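PDB 3WEU: L-lysine 6-oxidase from Marinomonas mediterranea, which oxidises the epsilon-amino group of L-lysine by means of a cysteine tryptophylquinone cofactor, releasing ammonium and the hydrogen peroxide that makes it antibacterial. Local coordinates for residues V461-Y472 and R487-E497. Residues are numbered along the deposited sequence; the frame is centred on the assembly and turned at random.
Sequences VIYKDAYQIKHY and RDECEEETGCE
The guanidinium of R487 stacks over one face of the Y472 ring as a cation-pi pair, planes 21° apart, with R487 CZ 3.6 Å from the ring centroid. R487 is extended from CG to NE, which draws CD and NE across the same face toward the phenol end while NH2 sits above CD1. Its rotation is fixed from within 487-497: NH1 and NH2 both donate end-on to G495 O, and NH2 also gives a 2.8 Å bond to T494 OG1, all three nearly in the guanidinium plane. At the ring edge E497 OE2 comes within 3.3 Å of Y472 CE2; OE2 is also hydrogen-bonded to T484 OG1, and OE1 is salt-bridged to K92. Y472 CB points toward 487-497, and a chi1 near 180° (-178°) sets the ring under R487 with its edge beside E497 OE2.

Beside this stack the backbones join in a single beta bridge, H471 with C496. C496 N donates to K470 O at 2.7 Å, and Y472 N donates to C496 O. G495, with no side chain, lies directly against the backbone of K470-Y472, its CA 3.3 Å from K470 O. The K470 chain runs over G495, then bends to bring NZ 3.1 Å from E493 O, the carbonyl just past helix 489-492. A water ties V461 O, E489 O and G495 N together. Farther in, C496 SG packs on I462 CB and I469 CG2, against W243 of strand 237-247, and V461 CG1 rests on the carboxyl end of E493.

The contact thus joins two irregular pieces of the C-terminal domain through K470 O, C496 O and E493 O as acceptors, together with the Y472-R487 stack; R487, donating twice to G495 O, probably polarises the G495-C496 peptide, whose N-H donates to K470 O.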
# COMPACT_ATOMS: atom_id res chain seq x y z
N VAL A 461 23.69 27.85 23.70
CA VAL A 461 22.73 28.97 23.74
C VAL A 461 21.35 28.64 24.34
O VAL A 461 20.58 29.54 24.66
CB VAL A 461 22.54 29.64 22.39
CG1 VAL A 461 23.89 30.00 21.73
CG2 VAL A 461 21.66 28.81 21.50
N ILE A 462 21.02 27.35 24.51
CA ILE A 462 19.78 27.01 25.20
C ILE A 462 19.86 26.99 26.69
O ILE A 462 18.85 26.78 27.34
CB ILE A 462 19.20 25.66 24.70
CG1 ILE A 462 19.99 24.47 25.21
CG2 ILE A 462 19.11 25.64 23.20
CD1 ILE A 462 19.23 23.17 25.12
N TYR A 463 21.04 27.18 27.25
CA TYR A 463 21.28 27.14 28.67
C TYR A 463 21.53 28.48 29.25
O TYR A 463 22.22 29.28 28.65
CB TYR A 463 22.53 26.35 29.01
CG TYR A 463 22.53 24.85 28.60
CD1 TYR A 463 22.98 24.46 27.37
CD2 TYR A 463 22.07 23.86 29.45
CE1 TYR A 463 22.92 23.13 26.95
CE2 TYR A 463 22.03 22.53 29.08
CZ TYR A 463 22.46 22.16 27.83
OH TYR A 463 22.42 20.83 27.52
N LYS A 464 21.08 28.70 30.46
CA LYS A 464 21.51 29.90 31.19
C LYS A 464 22.73 29.65 32.02
O LYS A 464 23.42 30.59 32.38
CB LYS A 464 20.34 30.48 32.02
CG LYS A 464 19.52 29.46 32.78
CD LYS A 464 18.34 30.17 33.44
CE LYS A 464 17.52 29.23 34.29
NZ LYS A 464 18.29 28.84 35.52
N ASP A 465 23.01 28.40 32.39
CA ASP A 465 24.29 28.04 32.99
C ASP A 465 24.38 26.50 32.86
O ASP A 465 23.43 25.85 32.38
CB ASP A 465 24.29 28.45 34.48
CG ASP A 465 25.67 28.55 35.07
OD1 ASP A 465 26.71 28.05 34.53
OD2 ASP A 465 25.73 29.11 36.19
N ALA A 466 25.50 25.92 33.25
CA ALA A 466 25.71 24.49 33.14
C ALA A 466 24.51 23.75 33.78
O ALA A 466 24.10 24.12 34.88
CB ALA A 466 26.98 24.12 33.86
N TYR A 467 23.95 22.79 33.03
CA TYR A 467 22.82 21.95 33.44
C TYR A 467 21.48 22.67 33.52
O TYR A 467 20.51 22.07 33.95
CB TYR A 467 23.09 21.22 34.76
CG TYR A 467 24.02 20.00 34.64
CD1 TYR A 467 25.39 20.18 34.60
CD2 TYR A 467 23.51 18.69 34.55
CE1 TYR A 467 26.27 19.11 34.49
CE2 TYR A 467 24.37 17.63 34.44
CZ TYR A 467 25.74 17.83 34.45
OH TYR A 467 26.65 16.77 34.35
N GLN A 468 21.43 23.97 33.23
CA GLN A 468 20.18 24.73 33.43
C GLN A 468 19.62 25.32 32.18
O GLN A 468 20.26 26.19 31.59
CB GLN A 468 20.49 25.89 34.33
CG GLN A 468 20.70 25.59 35.76
CD GLN A 468 20.82 26.93 36.53
OE1 GLN A 468 20.43 28.05 36.02
NE2 GLN A 468 21.37 26.84 37.72
N ILE A 469 18.44 24.86 31.81
CA ILE A 469 17.78 25.30 30.60
C ILE A 469 17.28 26.73 30.78
O ILE A 469 16.60 27.02 31.76
CB ILE A 469 16.61 24.40 30.24
CG1 ILE A 469 17.10 22.96 30.00
CG2 ILE A 469 15.83 24.96 29.05
CD1 ILE A 469 18.13 22.79 28.87
N LYS A 470 17.64 27.60 29.85
CA LYS A 470 17.12 28.96 29.82
C LYS A 470 15.71 28.98 29.37
O LYS A 470 15.37 28.39 28.35
CB LYS A 470 17.98 29.76 28.81
CG LYS A 470 17.66 31.27 28.78
CD LYS A 470 18.42 31.94 27.64
CE LYS A 470 19.84 32.33 27.99
NZ LYS A 470 20.75 32.21 26.80
N HIS A 471 14.85 29.68 30.09
CA HIS A 471 13.49 29.78 29.76
C HIS A 471 13.24 31.04 28.90
O HIS A 471 13.77 32.11 29.20
CB HIS A 471 12.67 29.97 31.04
CG HIS A 471 12.58 28.76 31.90
ND1 HIS A 471 11.42 28.43 32.57
CD2 HIS A 471 13.51 27.85 32.27
CE1 HIS A 471 11.61 27.33 33.28
NE2 HIS A 471 12.88 26.95 33.12
N TYR A 472 12.50 30.87 27.84
CA TYR A 472 11.97 31.98 27.06
C TYR A 472 10.61 32.37 27.66
O TYR A 472 9.71 31.57 27.68
CB TYR A 472 11.75 31.55 25.69
CG TYR A 472 11.24 32.61 24.71
CD1 TYR A 472 12.01 33.73 24.39
CD2 TYR A 472 10.02 32.44 24.08
CE1 TYR A 472 11.55 34.65 23.46
CE2 TYR A 472 9.55 33.34 23.16
CZ TYR A 472 10.32 34.43 22.85
OH TYR A 472 9.82 35.28 21.94
N ARG A 487 9.61 28.98 16.00
CA ARG A 487 10.75 29.56 16.69
C ARG A 487 11.81 28.49 17.00
O ARG A 487 11.52 27.50 17.69
CB ARG A 487 10.33 30.21 18.00
CG ARG A 487 11.45 30.78 18.82
CD ARG A 487 10.99 31.51 20.06
NE ARG A 487 12.07 32.08 20.84
CZ ARG A 487 12.80 31.37 21.69
NH1 ARG A 487 12.53 30.06 21.82
NH2 ARG A 487 13.78 31.92 22.38
N ASP A 488 13.03 28.71 16.52
CA ASP A 488 14.18 27.91 16.91
C ASP A 488 14.92 28.58 18.06
O ASP A 488 15.58 29.58 17.92
CB ASP A 488 15.10 27.71 15.74
CG ASP A 488 16.22 26.70 16.04
OD1 ASP A 488 16.34 26.27 17.21
OD2 ASP A 488 16.94 26.33 15.11
N GLU A 489 14.80 27.99 19.25
CA GLU A 489 15.53 28.43 20.38
C GLU A 489 17.02 28.47 20.20
O GLU A 489 17.73 29.26 20.86
CB GLU A 489 15.19 27.53 21.56
CG GLU A 489 15.73 26.07 21.46
CD GLU A 489 15.05 25.17 20.43
OE1 GLU A 489 14.00 25.51 19.76
OE2 GLU A 489 15.55 24.02 20.30
N CYS A 490 17.56 27.59 19.35
CA CYS A 490 19.00 27.69 19.03
C CYS A 490 19.39 28.89 18.16
O CYS A 490 20.52 29.34 18.24
CB CYS A 490 19.48 26.44 18.33
SG CYS A 490 19.33 24.99 19.45
N GLU A 491 18.49 29.33 17.32
CA GLU A 491 18.69 30.54 16.51
C GLU A 491 18.49 31.81 17.33
O GLU A 491 19.34 32.70 17.33
CB GLU A 491 17.74 30.53 15.31
CG GLU A 491 17.86 31.80 14.50
CD GLU A 491 17.07 31.73 13.24
OE1 GLU A 491 16.30 30.79 13.08
OE2 GLU A 491 17.22 32.63 12.41
N GLU A 492 17.42 31.91 18.09
CA GLU A 492 17.18 33.17 18.88
C GLU A 492 18.00 33.34 20.07
O GLU A 492 18.22 34.47 20.46
CB GLU A 492 15.72 33.27 19.33
CG GLU A 492 14.75 33.03 18.22
CD GLU A 492 15.02 33.91 16.99
OE1 GLU A 492 15.51 35.03 17.13
OE2 GLU A 492 14.76 33.45 15.87
N GLU A 493 18.40 32.23 20.76
CA GLU A 493 19.34 32.32 21.87
C GLU A 493 18.73 32.85 23.14
O GLU A 493 19.40 33.00 24.13
CB GLU A 493 20.65 33.10 21.59
CG GLU A 493 21.31 32.67 20.28
CD GLU A 493 22.74 33.07 20.09
OE1 GLU A 493 23.32 33.77 20.89
OE2 GLU A 493 23.33 32.65 19.09
N THR A 494 17.44 33.10 23.14
CA THR A 494 16.81 33.76 24.31
C THR A 494 15.97 32.79 25.16
O THR A 494 15.16 33.21 26.01
CB THR A 494 15.88 34.88 23.80
OG1 THR A 494 15.07 34.37 22.72
CG2 THR A 494 16.74 36.07 23.32
N GLY A 495 16.14 31.48 24.91
CA GLY A 495 15.57 30.46 25.80
C GLY A 495 14.70 29.49 25.11
O GLY A 495 14.38 29.65 23.95
N CYS A 496 14.21 28.50 25.87
CA CYS A 496 13.35 27.49 25.32
C CYS A 496 11.92 27.70 25.71
O CYS A 496 11.64 28.13 26.80
CB CYS A 496 13.79 26.10 25.83
SG CYS A 496 15.49 25.75 25.39
N GLU A 497 11.05 27.21 24.87
CA GLU A 497 9.65 27.14 25.17
C GLU A 497 9.35 25.69 25.46
O GLU A 497 10.09 24.84 24.98
CB GLU A 497 8.85 27.46 23.94
CG GLU A 497 8.91 28.94 23.62
CD GLU A 497 7.95 29.39 22.52
OE1 GLU A 497 7.30 28.56 21.86
OE2 GLU A 497 7.87 30.63 22.35
O HOH W 1 17.91 29.79 23.55
O HOH W 2 9.58 29.07 28.51